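Local coordinates for protein FucU (Bifidobacterium longum subsp. infantis, PDB 3MVK) that probably interconverts the alpha and beta anomers of L-fucose, and perhaps the pyranose and furanose forms of beta-D-ribose, at residues D24-A29 and L137-G142. Numbering follows the deposited sequence.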
loop_
_atom_site.group_PDB
_atom_site.type_symbol
_atom_site.label_atom_id
_atom_site.label_comp_id
_atom_site.label_asym_id
_atom_site.label_seq_id
_atom_site.Cartn_x
_atom_site.Cartn_y
_atom_site.Cartn_z
ATOM N N ASP G 24 -5.563 22.425 16.507
ATOM C CA ASP G 24 -5.628 20.959 16.430
ATOM C C ASP G 24 -5.954 20.375 17.792
ATOM O O ASP G 24 -5.568 20.937 18.824
ATOM C CB ASP G 24 -4.291 20.353 15.960
ATOM C CG ASP G 24 -4.128 20.386 14.450
ATOM O OD1 ASP G 24 -5.138 20.333 13.716
ATOM O OD2 ASP G 24 -2.961 20.432 14.011
ATOM N N GLN G 25 -6.674 19.252 17.776
ATOM C CA GLN G 25 -7.077 18.563 19.014
ATOM C C GLN G 25 -6.528 17.143 19.089
ATOM O O GLN G 25 -6.372 16.451 18.076
ATOM C CB GLN G 25 -8.596 18.508 19.130
ATOM C CG GLN G 25 -9.199 19.885 19.327
ATOM C CD GLN G 25 -10.710 19.861 19.394
ATOM O OE1 GLN G 25 -11.335 18.822 19.211
ATOM N NE2 GLN G 25 -11.308 21.030 19.632
ATOM N N LEU G 26 -6.229 16.705 20.308
ATOM C CA LEU G 26 -5.978 15.305 20.532
ATOM C C LEU G 26 -6.877 14.832 21.673
ATOM O O LEU G 26 -7.363 15.638 22.478
ATOM C CB LEU G 26 -4.494 15.043 20.838
ATOM C CG LEU G 26 -3.893 15.663 22.106
ATOM C CD1 LEU G 26 -4.353 14.944 23.384
ATOM C CD2 LEU G 26 -2.376 15.655 22.035
ATOM N N VAL G 27 -7.089 13.530 21.743
ATOM C CA VAL G 27 -7.921 12.966 22.786
ATOM C C VAL G 27 -7.068 12.042 23.646
ATOM O O VAL G 27 -6.396 11.147 23.124
ATOM C CB VAL G 27 -9.054 12.113 22.190
ATOM C CG1 VAL G 27 -9.917 11.493 23.302
ATOM C CG2 VAL G 27 -9.944 12.933 21.251
ATOM N N ILE G 28 -7.085 12.261 24.958
ATOM C CA ILE G 28 -6.569 11.244 25.885
ATOM C C ILE G 28 -7.762 10.368 26.210
ATOM O O ILE G 28 -8.707 10.826 26.871
ATOM C CB ILE G 28 -5.982 11.880 27.178
ATOM C CG1 ILE G 28 -4.884 12.885 26.812
ATOM C CG2 ILE G 28 -5.471 10.769 28.131
ATOM C CD1 ILE G 28 -4.342 13.661 27.977
ATOM N N ALA G 29 -7.734 9.135 25.722
ATOM C CA ALA G 29 -8.874 8.219 25.823
ATOM C C ALA G 29 -8.659 7.340 27.039
ATOM O O ALA G 29 -7.588 6.758 27.205
ATOM C CB ALA G 29 -8.976 7.369 24.542
ATOM N N LEU G 137 -10.194 13.034 27.843
ATOM C CA LEU G 137 -9.918 14.463 27.830
ATOM C C LEU G 137 -9.472 14.893 26.453
ATOM O O LEU G 137 -8.489 14.359 25.928
ATOM C CB LEU G 137 -8.861 14.811 28.889
ATOM C CG LEU G 137 -8.602 16.285 29.223
ATOM C CD1 LEU G 137 -9.779 16.923 29.960
ATOM C CD2 LEU G 137 -7.324 16.421 30.048
ATOM N N ILE G 138 -10.220 15.828 25.865
ATOM C CA ILE G 138 -9.808 16.473 24.592
ATOM C C ILE G 138 -8.971 17.700 24.906
ATOM O O ILE G 138 -9.367 18.505 25.752
ATOM C CB ILE G 138 -11.012 16.887 23.722
ATOM C CG1 ILE G 138 -12.011 15.716 23.582
ATOM C CG2 ILE G 138 -10.525 17.379 22.326
ATOM C CD1 ILE G 138 -13.273 16.011 22.700
ATOM N N LEU G 139 -7.821 17.847 24.238
ATOM C CA LEU G 139 -6.939 19.004 24.431
ATOM C C LEU G 139 -6.787 19.728 23.105
ATOM O O LEU G 139 -6.593 19.067 22.079
ATOM C CB LEU G 139 -5.556 18.559 24.875
ATOM C CG LEU G 139 -5.448 17.851 26.229
ATOM C CD1 LEU G 139 -3.984 17.573 26.498
ATOM C CD2 LEU G 139 -6.028 18.757 27.321
ATOM N N GLN G 140 -6.903 21.056 23.119
ATOM C CA GLN G 140 -6.728 21.860 21.905
ATOM C C GLN G 140 -5.430 22.653 21.980
ATOM O O GLN G 140 -5.169 23.354 22.966
ATOM C CB GLN G 140 -7.893 22.838 21.725
ATOM C CG GLN G 140 -7.828 23.596 20.402
ATOM C CD GLN G 140 -9.136 24.278 20.094
ATOM O OE1 GLN G 140 -10.171 23.619 19.942
ATOM N NE2 GLN G 140 -9.106 25.608 19.989
ATOM N N LYS G 141 -4.630 22.581 20.918
ATOM C CA LYS G 141 -3.300 23.171 20.952
ATOM C C LYS G 141 -3.325 24.669 20.715
ATOM O O LYS G 141 -4.057 25.166 19.862
ATOM C CB LYS G 141 -2.380 22.504 19.928
ATOM C CG LYS G 141 -0.901 22.916 20.094
ATOM C CD LYS G 141 -0.024 22.086 19.144
ATOM C CE LYS G 141 1.438 22.413 19.335
ATOM N NZ LYS G 141 2.376 21.668 18.430
ATOM N N GLY G 142 -2.508 25.366 21.488
ATOM C CA GLY G 142 -2.354 26.783 21.342
ATOM C C GLY G 142 -1.190 27.170 20.459
ATOM O O GLY G 142 -0.743 26.384 19.613
#
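Strands 25-29 and 137-140 pair antiparallel in the middle of the mixed sheet of the RbsD/FucU fold, where 137-140 separates 25-29 from 73-76. Backbone bonds join Leu26 to Leu139 and Ile28 to Leu137 in both directions, the shortest from Ile28 N to Leu137 O at 2.7 Å. Beyond the strand ends, Lys141 N reaches Asp24 O (2.8 Å). The non-hydrogen-bonded pairs, Gln25 with Gln140 and Val27 with Ile138, bring their CA atoms to 4.4 Å, and their CA-H groups lean on carbonyls of the residues next to the partner, as Gln25 CA on Leu139 O at 3.1 Å.

On the face where Ile28, Leu137 and Leu139 pack against Leu56 of helix 52-60, the side chains of Leu26 and Leu139 run side by side, pointing the same way, and Leu139 CD1 also meets Ile28 CD1 (4.2 Å). The other face, toward helix 112-119, has Val27 CG2 against Ile138 CG1. With its CG2 anti to the backbone N (CG1 at chi1 -49°), Ile138 sets that methyl 3.5 Å from Gln25 OE1.

Polar side chains continue this second face. The Gln25 amide is fixed at both ends, OE1 receiving Gln118 NE2 and NE2 donating to Gln140, whose own NE2 turns to Asp66. Shortening Gln25 to an alanine would probably leave Gln140 OE1 and Gln118 NE2 without these partners and the Gln140 amide held mainly through Asp66. The two amide planes are nearly coplanar, 20° apart, and Gln25 NE2 meets Gln140 OE1 at 2.8 Å in the plane of the Gln140 carbonyl, with an N-H...O angle of 164°.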